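Local atomic coordinates of Abbfa_003403 (Acinetobacter baumannii, PDB entry 4ZXH), a protein that probably builds a peptide as a four-domain nonribosomal peptide synthetase, with condensation, adenylation, carrier and thioesterase domains and a phosphopantetheine arm. Residues N40-F45 with A142-H147; Y91-F96 with L126-C131; T1165-P1170 with L1278-L1283. One frame throughout, in Å; residues are numbered along the deposited sequence.

Interaction 1: residues N40-F45 with A142-H147. With PX4 (1,2-dimyristoyl-sn-glycero-3-phosphocholine), chain C.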
loop_
_atom_site.group_PDB
_atom_site.type_symbol
_atom_site.label_atom_id
_atom_site.label_comp_id
_atom_site.label_asym_id
_atom_site.label_seq_id
_atom_site.Cartn_x
_atom_site.Cartn_y
_atom_site.Cartn_z
ATOM N N ASN A 40 -18.469 -15.644 -7.452
ATOM C CA ASN A 40 -19.846 -16.083 -7.649
ATOM C C ASN A 40 -20.175 -16.282 -9.121
ATOM O O ASN A 40 -20.619 -15.337 -9.769
ATOM C CB ASN A 40 -20.822 -15.046 -7.090
ATOM C CG ASN A 40 -20.803 -14.961 -5.588
ATOM O OD1 ASN A 40 -19.859 -15.386 -4.937
ATOM N ND2 ASN A 40 -21.855 -14.397 -5.029
ATOM N N MET A 41 -19.959 -17.482 -9.660
ATOM C CA MET A 41 -20.361 -17.747 -11.036
ATOM C C MET A 41 -21.896 -17.661 -11.177
ATOM O O MET A 41 -22.664 -18.143 -10.317
ATOM C CB MET A 41 -19.884 -19.111 -11.497
ATOM C CG MET A 41 -18.526 -19.528 -10.990
ATOM S SD MET A 41 -17.951 -21.043 -11.730
ATOM C CE MET A 41 -17.856 -20.514 -13.427
ATOM N N VAL A 42 -22.335 -17.040 -12.262
ATOM C CA VAL A 42 -23.749 -16.802 -12.479
ATOM C C VAL A 42 -24.122 -17.053 -13.917
ATOM O O VAL A 42 -23.580 -16.412 -14.821
ATOM C CB VAL A 42 -24.168 -15.338 -12.146
ATOM C CG1 VAL A 42 -25.658 -15.134 -12.467
ATOM C CG2 VAL A 42 -23.866 -14.994 -10.711
ATOM N N VAL A 43 -25.050 -17.979 -14.124
ATOM C CA VAL A 43 -25.705 -18.124 -15.410
ATOM C C VAL A 43 -27.194 -17.802 -15.191
ATOM O O VAL A 43 -27.796 -18.290 -14.222
ATOM C CB VAL A 43 -25.503 -19.550 -15.998
ATOM C CG1 VAL A 43 -25.886 -20.618 -15.001
ATOM C CG2 VAL A 43 -26.308 -19.728 -17.247
ATOM N N ALA A 44 -27.775 -16.972 -16.065
ATOM C CA ALA A 44 -29.165 -16.517 -15.888
ATOM C C ALA A 44 -30.008 -16.602 -17.164
ATOM O O ALA A 44 -29.496 -16.485 -18.290
ATOM C CB ALA A 44 -29.185 -15.087 -15.368
ATOM N N PHE A 45 -31.317 -16.771 -16.991
ATOM C CA PHE A 45 -32.178 -16.976 -18.144
ATOM C C PHE A 45 -33.508 -16.287 -18.005
ATOM O O PHE A 45 -34.054 -16.152 -16.913
ATOM C CB PHE A 45 -32.415 -18.470 -18.397
ATOM C CG PHE A 45 -31.165 -19.248 -18.716
ATOM C CD1 PHE A 45 -30.535 -19.106 -19.945
ATOM C CD2 PHE A 45 -30.627 -20.127 -17.795
ATOM C CE1 PHE A 45 -29.384 -19.820 -20.254
ATOM C CE2 PHE A 45 -29.476 -20.852 -18.095
ATOM C CZ PHE A 45 -28.859 -20.699 -19.333
ATOM N N ALA A 142 -31.852 -16.995 -11.991
ATOM C CA ALA A 142 -30.395 -16.872 -11.964
ATOM C C ALA A 142 -29.795 -17.906 -11.031
ATOM O O ALA A 142 -30.154 -17.985 -9.851
ATOM C CB ALA A 142 -29.971 -15.467 -11.546
ATOM N N PHE A 143 -28.885 -18.702 -11.581
ATOM C CA PHE A 143 -28.182 -19.724 -10.835
ATOM C C PHE A 143 -26.827 -19.174 -10.422
ATOM O O PHE A 143 -26.072 -18.714 -11.275
ATOM C CB PHE A 143 -28.000 -20.981 -11.680
ATOM C CG PHE A 143 -29.280 -21.581 -12.157
ATOM C CD1 PHE A 143 -29.874 -22.619 -11.462
ATOM C CD2 PHE A 143 -29.899 -21.105 -13.305
ATOM C CE1 PHE A 143 -31.056 -23.179 -11.899
ATOM C CE2 PHE A 143 -31.083 -21.659 -13.737
ATOM C CZ PHE A 143 -31.660 -22.695 -13.023
ATOM N N VAL A 144 -26.531 -19.221 -9.123
ATOM C CA VAL A 144 -25.260 -18.742 -8.577
ATOM C C VAL A 144 -24.476 -19.889 -7.951
ATOM O O VAL A 144 -24.964 -20.538 -7.019
ATOM C CB VAL A 144 -25.460 -17.692 -7.492
ATOM C CG1 VAL A 144 -24.170 -16.971 -7.245
ATOM C CG2 VAL A 144 -26.517 -16.715 -7.891
ATOM N N ILE A 145 -23.270 -20.143 -8.445
ATOM C CA ILE A 145 -22.443 -21.197 -7.871
ATOM C C ILE A 145 -21.075 -20.638 -7.532
ATOM O O ILE A 145 -20.418 -20.034 -8.383
ATOM C CB ILE A 145 -22.244 -22.403 -8.830
ATOM C CG1 ILE A 145 -23.558 -23.048 -9.202
ATOM C CG2 ILE A 145 -21.433 -23.449 -8.163
ATOM C CD1 ILE A 145 -24.111 -22.619 -10.534
ATOM N N HIS A 146 -20.623 -20.851 -6.307
ATOM C CA HIS A 146 -19.304 -20.366 -5.940
ATOM C C HIS A 146 -18.213 -21.182 -6.631
ATOM O O HIS A 146 -18.281 -22.420 -6.693
ATOM C CB HIS A 146 -19.123 -20.404 -4.436
ATOM C CG HIS A 146 -17.949 -19.613 -3.963
ATOM N ND1 HIS A 146 -16.657 -20.075 -4.068
ATOM C CD2 HIS A 146 -17.868 -18.384 -3.402
ATOM C CE1 HIS A 146 -15.831 -19.170 -3.572
ATOM N NE2 HIS A 146 -16.540 -18.132 -3.167
ATOM N N HIS A 147 -17.215 -20.478 -7.155
ATOM C CA HIS A 147 -16.158 -21.090 -7.972
ATOM C C HIS A 147 -15.280 -22.076 -7.154
ATOM O O HIS A 147 -14.648 -22.976 -7.719
ATOM C CB HIS A 147 -15.312 -19.979 -8.596
ATOM C CG HIS A 147 -14.529 -20.395 -9.810
ATOM N ND1 HIS A 147 -13.946 -21.630 -9.937
ATOM C CD2 HIS A 147 -14.207 -19.694 -10.928
ATOM C CE1 HIS A 147 -13.303 -21.690 -11.101
ATOM N NE2 HIS A 147 -13.447 -20.533 -11.713
HETATM O O1 PX4 C . -44.982 -20.976 -6.987
HETATM O O2 PX4 C . -45.745 -19.422 -8.936
HETATM P P1 PX4 C . -45.280 -20.776 -8.457
HETATM O O3 PX4 C . -46.319 -21.896 -8.984
HETATM C C1 PX4 C . -47.335 -22.498 -8.179
HETATM C C2 PX4 C . -48.268 -23.295 -9.096
HETATM N N1 PX4 C . -49.224 -24.150 -8.359
HETATM C C3 PX4 C . -49.705 -23.472 -7.142
HETATM C C4 PX4 C . -50.373 -24.449 -9.231
HETATM C C5 PX4 C . -48.579 -25.421 -7.996
HETATM O O4 PX4 C . -43.980 -21.205 -9.321
HETATM C C6 PX4 C . -43.339 -20.363 -10.283
HETATM C C7 PX4 C . -41.861 -20.734 -10.333
HETATM C C8 PX4 C . -41.517 -21.186 -8.916
HETATM O O5 PX4 C . -40.146 -21.564 -8.827
HETATM C C9 PX4 C . -39.709 -22.638 -7.943
HETATM O O6 PX4 C . -40.529 -23.346 -7.384
HETATM C C10 PX4 C . -38.236 -22.876 -7.734
HETATM C C11 PX4 C . -37.760 -24.087 -8.523
HETATM C C12 PX4 C . -36.638 -23.672 -9.463
HETATM C C13 PX4 C . -35.610 -24.791 -9.547
HETATM C C14 PX4 C . -35.405 -25.215 -10.993
HETATM C C15 PX4 C . -34.709 -26.564 -11.006
HETATM C C16 PX4 C . -33.409 -26.467 -11.778
HETATM C C17 PX4 C . -32.581 -27.723 -11.582
HETATM C C18 PX4 C . -31.662 -27.568 -10.371
HETATM C C19 PX4 C . -30.218 -27.325 -10.778
HETATM C C20 PX4 C . -29.457 -26.666 -9.633
HETATM C C21 PX4 C . -27.976 -26.516 -9.978
HETATM C C22 PX4 C . -27.326 -25.330 -9.283
HETATM O O7 PX4 C . -41.620 -21.797 -11.268
HETATM C C23 PX4 C . -40.484 -21.537 -12.162
HETATM O O8 PX4 C . -40.204 -20.374 -12.381
HETATM C C24 PX4 C . -39.670 -22.680 -12.774
HETATM C C25 PX4 C . -38.528 -22.264 -13.717
HETATM C C26 PX4 C . -37.641 -23.448 -14.145
HETATM C C27 PX4 C . -36.432 -23.031 -15.006
HETATM C C28 PX4 C . -35.565 -24.200 -15.487
HETATM C C29 PX4 C . -34.360 -23.770 -16.342
HETATM C C30 PX4 C . -33.534 -24.953 -16.870
HETATM C C31 PX4 C . -32.019 -24.696 -17.065
HETATM C C32 PX4 C . -31.270 -24.758 -15.724
HETATM C C33 PX4 C . -29.758 -25.019 -15.790
HETATM C C34 PX4 C . -29.055 -24.582 -14.500
HETATM C C35 PX4 C . -27.804 -25.374 -14.111
HETATM C C36 PX4 C . -26.572 -24.487 -14.025
#
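Strands 40-49 and 138-146 run antiparallel in the mixed sheet of the condensation domain, where Met41 with Ile145 and Val43 with Phe143 form hydrogen-bonded pairs. Ile145 N gives a 2.8 Å bond to Met41 O, while the return bond from Met41 N is weak. Phe143 N meets Val43 O at 2.9 Å, and Val43 N donates to Phe143 O at 3.1 Å, in the carbonyl plane. Val43 O also sits in plane at the edge of the Phe143 ring. One face of that ring is taken by the lipid PX4, whose C34 lies 3.4 Å above the plane over the ring centre. On the other side of the sheet Val42 and Val144 lie side by side, CG2 to CG1 at 4.0 Å, and Ala44 CB touches Ala142 CB; helix 104-115 packs there. Where strand 40-49 begins, the Met41 chain bends at its last torsion (63°), and SD lies over the His147 ring, 4.2 Å from its centroid. His146, beside Asn40, is tied through NE2 to Gln30. The side chain of His147 lies about 7 Å from the bound phosphopantetheine. His146, the last residue of its strand, and His147 just after it begin the HHxxxD signature of condensation domains.

Interaction 2: residues Y91-F96 with L126-C131. With PX4 (1,2-dimyristoyl-sn-glycero-3-phosphocholine), chain C.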
loop_
_atom_site.group_PDB
_atom_site.type_symbol
_atom_site.label_atom_id
_atom_site.label_comp_id
_atom_site.label_asym_id
_atom_site.label_seq_id
_atom_site.Cartn_x
_atom_site.Cartn_y
_atom_site.Cartn_z
ATOM N N TYR A 91 -30.889 -28.311 2.490
ATOM C CA TYR A 91 -32.095 -27.580 2.146
ATOM C C TYR A 91 -31.684 -26.550 1.098
ATOM O O TYR A 91 -30.773 -25.765 1.322
ATOM C CB TYR A 91 -32.757 -26.936 3.373
ATOM C CG TYR A 91 -34.153 -26.381 3.089
ATOM C CD1 TYR A 91 -35.231 -27.235 2.856
ATOM C CD2 TYR A 91 -34.394 -25.004 3.064
ATOM C CE1 TYR A 91 -36.501 -26.735 2.590
ATOM C CE2 TYR A 91 -35.664 -24.500 2.807
ATOM C CZ TYR A 91 -36.712 -25.370 2.570
ATOM O OH TYR A 91 -37.974 -24.882 2.311
ATOM N N PRO A 92 -32.327 -26.587 -0.076
ATOM C CA PRO A 92 -31.922 -25.686 -1.158
ATOM C C PRO A 92 -32.176 -24.259 -0.766
ATOM O O PRO A 92 -33.153 -23.979 -0.065
ATOM C CB PRO A 92 -32.826 -26.089 -2.330
ATOM C CG PRO A 92 -33.365 -27.447 -1.962
ATOM C CD PRO A 92 -33.459 -27.444 -0.464
ATOM N N ASN A 93 -31.298 -23.370 -1.208
ATOM C CA ASN A 93 -31.469 -21.951 -0.982
ATOM C C ASN A 93 -32.004 -21.293 -2.257
ATOM O O ASN A 93 -31.252 -20.826 -3.134
ATOM C CB ASN A 93 -30.153 -21.327 -0.531
ATOM C CG ASN A 93 -30.305 -19.887 -0.152
ATOM O OD1 ASN A 93 -31.401 -19.335 -0.233
ATOM N ND2 ASN A 93 -29.216 -19.262 0.277
ATOM N N ILE A 94 -33.323 -21.276 -2.341
ATOM C CA ILE A 94 -34.054 -20.771 -3.489
ATOM C C ILE A 94 -34.895 -19.555 -3.094
ATOM O O ILE A 94 -35.872 -19.677 -2.350
ATOM C CB ILE A 94 -34.947 -21.890 -4.076
ATOM C CG1 ILE A 94 -34.061 -23.015 -4.599
ATOM C CG2 ILE A 94 -35.830 -21.374 -5.196
ATOM C CD1 ILE A 94 -34.805 -24.000 -5.428
ATOM N N ILE A 95 -34.485 -18.387 -3.586
ATOM C CA ILE A 95 -35.142 -17.107 -3.304
ATOM C C ILE A 95 -36.120 -16.765 -4.423
ATOM O O ILE A 95 -35.796 -16.957 -5.599
ATOM C CB ILE A 95 -34.133 -15.956 -3.186
ATOM C CG1 ILE A 95 -32.914 -16.381 -2.384
ATOM C CG2 ILE A 95 -34.778 -14.753 -2.514
ATOM C CD1 ILE A 95 -33.259 -16.784 -1.004
ATOM N N PHE A 96 -37.299 -16.251 -4.070
ATOM C CA PHE A 96 -38.329 -15.964 -5.062
ATOM C C PHE A 96 -38.975 -14.606 -4.838
ATOM O O PHE A 96 -39.625 -14.396 -3.828
ATOM C CB PHE A 96 -39.388 -17.063 -5.037
ATOM C CG PHE A 96 -40.467 -16.891 -6.066
ATOM C CD1 PHE A 96 -40.168 -16.977 -7.421
ATOM C CD2 PHE A 96 -41.790 -16.665 -5.676
ATOM C CE1 PHE A 96 -41.155 -16.819 -8.378
ATOM C CE2 PHE A 96 -42.793 -16.509 -6.618
ATOM C CZ PHE A 96 -42.474 -16.586 -7.978
ATOM N N LEU A 126 -23.440 -24.425 -1.293
ATOM C CA LEU A 126 -22.557 -23.399 -1.868
ATOM C C LEU A 126 -23.068 -22.944 -3.234
ATOM O O LEU A 126 -22.296 -22.609 -4.134
ATOM C CB LEU A 126 -21.125 -23.893 -2.001
ATOM C CG LEU A 126 -20.430 -24.522 -0.795
ATOM C CD1 LEU A 126 -18.957 -24.381 -0.940
ATOM C CD2 LEU A 126 -20.904 -23.980 0.534
ATOM N N TRP A 127 -24.387 -22.932 -3.372
ATOM C CA TRP A 127 -25.030 -22.461 -4.580
ATOM C C TRP A 127 -26.423 -21.956 -4.219
ATOM O O TRP A 127 -26.961 -22.319 -3.171
ATOM C CB TRP A 127 -25.090 -23.574 -5.626
ATOM C CG TRP A 127 -25.658 -24.850 -5.100
ATOM C CD1 TRP A 127 -24.995 -25.820 -4.406
ATOM C CD2 TRP A 127 -27.003 -25.310 -5.247
ATOM N NE1 TRP A 127 -25.851 -26.855 -4.098
ATOM C CE2 TRP A 127 -27.091 -26.568 -4.612
ATOM C CE3 TRP A 127 -28.145 -24.788 -5.861
ATOM C CZ2 TRP A 127 -28.280 -27.306 -4.566
ATOM C CZ3 TRP A 127 -29.335 -25.532 -5.822
ATOM C CH2 TRP A 127 -29.391 -26.767 -5.175
ATOM N N ARG A 128 -26.979 -21.090 -5.068
ATOM C CA ARG A 128 -28.307 -20.505 -4.861
ATOM C C ARG A 128 -29.037 -20.360 -6.178
ATOM O O ARG A 128 -28.420 -20.260 -7.242
ATOM C CB ARG A 128 -28.222 -19.131 -4.234
ATOM C CG ARG A 128 -27.467 -19.050 -2.952
ATOM C CD ARG A 128 -27.726 -17.701 -2.341
ATOM N NE ARG A 128 -27.299 -16.594 -3.195
ATOM C CZ ARG A 128 -26.168 -15.917 -3.002
ATOM N NH1 ARG A 128 -25.365 -16.257 -1.999
ATOM N NH2 ARG A 128 -25.848 -14.895 -3.788
ATOM N N ILE A 129 -30.359 -20.318 -6.094
ATOM C CA ILE A 129 -31.190 -20.005 -7.237
ATOM C C ILE A 129 -32.034 -18.793 -6.906
ATOM O O ILE A 129 -32.741 -18.795 -5.893
ATOM C CB ILE A 129 -32.108 -21.173 -7.610
ATOM C CG1 ILE A 129 -31.274 -22.399 -7.958
ATOM C CG2 ILE A 129 -33.020 -20.770 -8.760
ATOM C CD1 ILE A 129 -32.057 -23.678 -7.936
ATOM N N HIS A 130 -31.961 -17.761 -7.743
ATOM C CA HIS A 130 -32.738 -16.542 -7.517
ATOM C C HIS A 130 -33.825 -16.432 -8.576
ATOM O O HIS A 130 -33.505 -16.368 -9.756
ATOM C CB HIS A 130 -31.842 -15.303 -7.571
ATOM C CG HIS A 130 -30.870 -15.181 -6.437
ATOM N ND1 HIS A 130 -31.148 -14.464 -5.292
ATOM C CD2 HIS A 130 -29.603 -15.638 -6.293
ATOM C CE1 HIS A 130 -30.104 -14.508 -4.481
ATOM N NE2 HIS A 130 -29.152 -15.215 -5.061
ATOM N N CYS A 131 -35.092 -16.404 -8.175
ATOM C CA CYS A 131 -36.198 -16.329 -9.141
ATOM C C CYS A 131 -36.982 -15.028 -9.069
ATOM O O CYS A 131 -37.199 -14.483 -7.997
ATOM C CB CYS A 131 -37.173 -17.483 -8.945
ATOM S SG CYS A 131 -36.379 -19.065 -8.862
HETATM O O1 PX4 C . -44.982 -20.976 -6.987
HETATM O O2 PX4 C . -45.745 -19.422 -8.936
HETATM P P1 PX4 C . -45.280 -20.776 -8.457
HETATM O O3 PX4 C . -46.319 -21.896 -8.984
HETATM C C1 PX4 C . -47.335 -22.498 -8.179
HETATM C C2 PX4 C . -48.268 -23.295 -9.096
HETATM N N1 PX4 C . -49.224 -24.150 -8.359
HETATM C C3 PX4 C . -49.705 -23.472 -7.142
HETATM C C4 PX4 C . -50.373 -24.449 -9.231
HETATM C C5 PX4 C . -48.579 -25.421 -7.996
HETATM O O4 PX4 C . -43.980 -21.205 -9.321
HETATM C C6 PX4 C . -43.339 -20.363 -10.283
HETATM C C7 PX4 C . -41.861 -20.734 -10.333
HETATM C C8 PX4 C . -41.517 -21.186 -8.916
HETATM O O5 PX4 C . -40.146 -21.564 -8.827
HETATM C C9 PX4 C . -39.709 -22.638 -7.943
HETATM O O6 PX4 C . -40.529 -23.346 -7.384
HETATM C C10 PX4 C . -38.236 -22.876 -7.734
HETATM C C11 PX4 C . -37.760 -24.087 -8.523
HETATM C C12 PX4 C . -36.638 -23.672 -9.463
HETATM C C13 PX4 C . -35.610 -24.791 -9.547
HETATM C C14 PX4 C . -35.405 -25.215 -10.993
HETATM C C15 PX4 C . -34.709 -26.564 -11.006
HETATM C C16 PX4 C . -33.409 -26.467 -11.778
HETATM C C17 PX4 C . -32.581 -27.723 -11.582
HETATM C C18 PX4 C . -31.662 -27.568 -10.371
HETATM C C19 PX4 C . -30.218 -27.325 -10.778
HETATM C C20 PX4 C . -29.457 -26.666 -9.633
HETATM C C21 PX4 C . -27.976 -26.516 -9.978
HETATM C C22 PX4 C . -27.326 -25.330 -9.283
HETATM O O7 PX4 C . -41.620 -21.797 -11.268
HETATM C C23 PX4 C . -40.484 -21.537 -12.162
HETATM O O8 PX4 C . -40.204 -20.374 -12.381
HETATM C C24 PX4 C . -39.670 -22.680 -12.774
HETATM C C25 PX4 C . -38.528 -22.264 -13.717
HETATM C C26 PX4 C . -37.641 -23.448 -14.145
HETATM C C27 PX4 C . -36.432 -23.031 -15.006
HETATM C C28 PX4 C . -35.565 -24.200 -15.487
HETATM C C29 PX4 C . -34.360 -23.770 -16.342
HETATM C C30 PX4 C . -33.534 -24.953 -16.870
HETATM C C31 PX4 C . -32.019 -24.696 -17.065
HETATM C C32 PX4 C . -31.270 -24.758 -15.724
HETATM C C33 PX4 C . -29.758 -25.019 -15.790
HETATM C C34 PX4 C . -29.055 -24.582 -14.500
HETATM C C35 PX4 C . -27.804 -25.374 -14.111
HETATM C C36 PX4 C . -26.572 -24.487 -14.025
#
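Asn93, Ile95 and their partners Ile129 and Cys131 share three backbone hydrogen bonds that join strand 94-98 to strand 127-135 in parallel. Ile129 N donates to Asn93 O at 3.1 Å, Ile95 N to Ile129 O at 2.9 Å, and Cys131 N to Ile95 O at 2.7 Å. Ile129 and Ile95 thus each use both backbone polar groups across the seam. Arg128 and His130, which alternate with Ile129 and Cys131, turn their backbone groups the other way, to Val144 and Ala142 of strand 138-146.

Several side-chain polar groups are paired as well. Arg128 NE donates to His130 NE2 at 3.0 Å, with the acceptor close to the guanidinium plane but the donor 25° out of the imidazole plane. A bend at the third torsion (-60°) folds the arginine along its own strand toward this ring. Its NH2 goes to Gln117 O, and Phe119 adds a cation-pi contact. Against the arginine's aliphatic part lies the Asn93 amide, ND2 being 3.4 Å from Arg128 CD, a contact of packing alone.

The side with Ile94 and Ile129 is apolar and buried. Ile94 CD1 meets Ile129 CD1 at 3.7 Å. Ile94 CG2 approaches PX4 C10 at 3.8 Å. Trp127 meets the far end of the same tail obliquely, CE3 to PX4 C22 at 3.6 Å, its NE1 being satisfied by Leu71 O. Phe96 has Cys131 CB in plane at its ring edge. With helix 104-115 connecting the two parallel strands, this is a beta-alpha-beta crossover at the edge of the condensation-domain sheet.

Interaction 3: residues T1165-P1170 with L1278-L1283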
loop_
_atom_site.group_PDB
_atom_site.type_symbol
_atom_site.label_atom_id
_atom_site.label_comp_id
_atom_site.label_asym_id
_atom_site.label_seq_id
_atom_site.Cartn_x
_atom_site.Cartn_y
_atom_site.Cartn_z
ATOM N N THR A 1165 17.635 -26.585 41.520
ATOM C CA THR A 1165 16.549 -26.385 42.468
ATOM C C THR A 1165 17.046 -26.405 43.893
ATOM O O THR A 1165 17.558 -27.427 44.353
ATOM C CB THR A 1165 15.492 -27.492 42.312
ATOM O OG1 THR A 1165 15.002 -27.466 40.980
ATOM C CG2 THR A 1165 14.347 -27.316 43.274
ATOM N N ARG A 1166 16.894 -25.296 44.605
ATOM C CA ARG A 1166 17.243 -25.301 46.026
ATOM C C ARG A 1166 16.220 -26.132 46.793
ATOM O O ARG A 1166 15.024 -26.027 46.572
ATOM C CB ARG A 1166 17.368 -23.870 46.502
ATOM C CG ARG A 1166 18.377 -23.237 45.570
ATOM C CD ARG A 1166 18.354 -21.771 45.453
ATOM N NE ARG A 1166 19.461 -21.384 44.598
ATOM C CZ ARG A 1166 19.603 -20.181 44.066
ATOM N NH1 ARG A 1166 18.697 -19.256 44.310
ATOM N NH2 ARG A 1166 20.657 -19.906 43.311
ATOM N N ALA A 1167 16.714 -27.054 47.603
ATOM C CA ALA A 1167 15.845 -27.993 48.281
ATOM C C ALA A 1167 14.956 -27.208 49.227
ATOM O O ALA A 1167 15.401 -26.211 49.807
ATOM C CB ALA A 1167 16.663 -29.050 49.039
ATOM N N PRO A 1168 13.689 -27.637 49.364
ATOM C CA PRO A 1168 12.720 -26.995 50.265
ATOM C C PRO A 1168 13.015 -27.293 51.738
ATOM O O PRO A 1168 12.329 -28.090 52.373
ATOM C CB PRO A 1168 11.390 -27.603 49.828
ATOM C CG PRO A 1168 11.747 -28.936 49.296
ATOM C CD PRO A 1168 13.097 -28.780 48.643
ATOM N N ILE A 1169 14.052 -26.659 52.267
ATOM C CA ILE A 1169 14.410 -26.809 53.667
ATOM C C ILE A 1169 14.635 -25.400 54.231
ATOM O O ILE A 1169 14.923 -24.474 53.480
ATOM C CB ILE A 1169 15.657 -27.712 53.841
ATOM C CG1 ILE A 1169 16.909 -27.058 53.225
ATOM C CG2 ILE A 1169 15.401 -29.110 53.246
ATOM C CD1 ILE A 1169 18.209 -27.774 53.574
ATOM N N PRO A 1170 14.459 -25.223 55.545
ATOM C CA PRO A 1170 14.585 -23.913 56.205
ATOM C C PRO A 1170 15.837 -23.075 55.879
ATOM O O PRO A 1170 15.673 -21.880 55.634
ATOM C CB PRO A 1170 14.567 -24.295 57.690
ATOM C CG PRO A 1170 13.628 -25.443 57.742
ATOM C CD PRO A 1170 13.907 -26.236 56.465
ATOM N N LEU A 1278 22.666 -28.491 46.924
ATOM C CA LEU A 1278 21.618 -27.504 47.175
ATOM C C LEU A 1278 20.702 -27.909 48.345
ATOM O O LEU A 1278 19.572 -27.426 48.456
ATOM C CB LEU A 1278 20.787 -27.277 45.900
ATOM C CG LEU A 1278 21.629 -27.020 44.654
ATOM C CD1 LEU A 1278 20.761 -26.705 43.452
ATOM C CD2 LEU A 1278 22.614 -25.906 44.905
ATOM N N GLY A 1279 21.191 -28.783 49.222
ATOM C CA GLY A 1279 20.424 -29.188 50.380
ATOM C C GLY A 1279 19.619 -30.468 50.206
ATOM O O GLY A 1279 19.008 -30.936 51.160
ATOM N N TRP A 1280 19.621 -31.063 49.015
ATOM C CA TRP A 1280 18.766 -32.235 48.775
ATOM C C TRP A 1280 19.215 -33.475 49.527
ATOM O O TRP A 1280 18.433 -34.410 49.718
ATOM C CB TRP A 1280 18.671 -32.552 47.274
ATOM C CG TRP A 1280 17.713 -31.646 46.586
ATOM C CD1 TRP A 1280 18.016 -30.520 45.890
ATOM C CD2 TRP A 1280 16.282 -31.753 46.577
ATOM N NE1 TRP A 1280 16.869 -29.931 45.415
ATOM C CE2 TRP A 1280 15.786 -30.665 45.827
ATOM C CE3 TRP A 1280 15.372 -32.675 47.108
ATOM C CZ2 TRP A 1280 14.415 -30.458 45.608
ATOM C CZ3 TRP A 1280 14.000 -32.472 46.882
ATOM C CH2 TRP A 1280 13.544 -31.375 46.137
ATOM N N ASP A 1281 20.471 -33.486 49.956
ATOM C CA ASP A 1281 20.970 -34.583 50.773
ATOM C C ASP A 1281 20.174 -34.753 52.073
ATOM O O ASP A 1281 20.326 -35.760 52.757
ATOM C CB ASP A 1281 22.463 -34.393 51.097
ATOM C CG ASP A 1281 22.775 -33.043 51.740
ATOM O OD1 ASP A 1281 22.184 -32.023 51.324
ATOM O OD2 ASP A 1281 23.601 -33.002 52.678
ATOM N N GLN A 1282 19.333 -33.780 52.424
ATOM C CA GLN A 1282 18.573 -33.870 53.669
ATOM C C GLN A 1282 17.161 -34.388 53.411
ATOM O O GLN A 1282 16.381 -34.576 54.342
ATOM C CB GLN A 1282 18.495 -32.516 54.371
ATOM C CG GLN A 1282 19.817 -31.787 54.552
ATOM C CD GLN A 1282 19.671 -30.539 55.413
ATOM O OE1 GLN A 1282 18.583 -30.227 55.893
ATOM N NE2 GLN A 1282 20.759 -29.798 55.574
ATOM N N LEU A 1283 16.838 -34.613 52.142
ATOM C CA LEU A 1283 15.509 -35.065 51.754
ATOM C C LEU A 1283 15.563 -36.378 51.003
ATOM O O LEU A 1283 14.674 -37.214 51.141
ATOM C CB LEU A 1283 14.815 -34.023 50.876
ATOM C CG LEU A 1283 14.441 -32.713 51.549
ATOM C CD1 LEU A 1283 13.701 -31.828 50.571
ATOM C CD2 LEU A 1283 13.608 -32.989 52.789
#
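Ala1167 and Pro1168 lie across one face of the Trp1280 indole, and this is the compact part of a contact between two loops of the thioesterase domain. Ala1167 CB stands almost directly above the five-membered ring, 3.5 Å from its centroid, a CH-pi contact only 2° off the normal. Pro1168 CD covers the six-membered ring less squarely, 4.0 Å from its centroid, and also touches Leu1283 CD1 at 3.7 Å.

Two hydrogen bonds fix the indole and the facing loop. Trp1280 NE1 donates in its own ring plane to Thr1165 O at 2.8 Å, though it approaches from 38° above the carbonyl plane. Ala1167 N donates to Leu1278 O at 3.0 Å, and the same oxygen is shared with Asn1172 ND2. Pro1168 is the centre of an inverse gamma turn closed by Ile1169 N and Ala1167 O, which carries the chain past the tryptophan toward Leu1283.

Beyond the turn, only Gln1282 of the touching residues is exposed. Its amide rests against CD1 of the buried Ile1169, whose CG1 sits between backbone N and carbonyl carbon (chi1 65°), and its NE2 is held by Glu1171 OE2. Ile1169 CG2 packs on Leu1283.

At the opposite end Thr1165 OG1 bonds to the backbone O of Cys1137, and Arg1166 touches His1297; Cys1137 and His1297 are probably members, with Asp1164, of a Cys-His-Asp triad. The chemistry therefore implies that the loop beside this probable active site is fixed by two directional bonds and an aromatic face, whereas its solvent side has a glutamine laid over an isoleucine.

In the fold
Interactions 1 and 2 belong to one sheet of the condensation domain, their centres 10 Å apart. Strand 138-146, paired with strand 40-49 in interaction 1, has strand 127-135 of interaction 2 along its other edge. Both contacts also touch the PX4 tails. Interaction 1 is an antiparallel pairing in the sheet interior; interaction 2 is parallel, on an outermost strand, and mostly buried, though exposed at Ile95 and partly at Asn93 and Phe96. Interaction 3 lies about 75 Å from interaction 1, centre to centre, in the thioesterase domain. Although largely buried, it joins loops, and it relies on one backbone bond, one indole N-H bond and CH-pi packing in place of regular strand pairing.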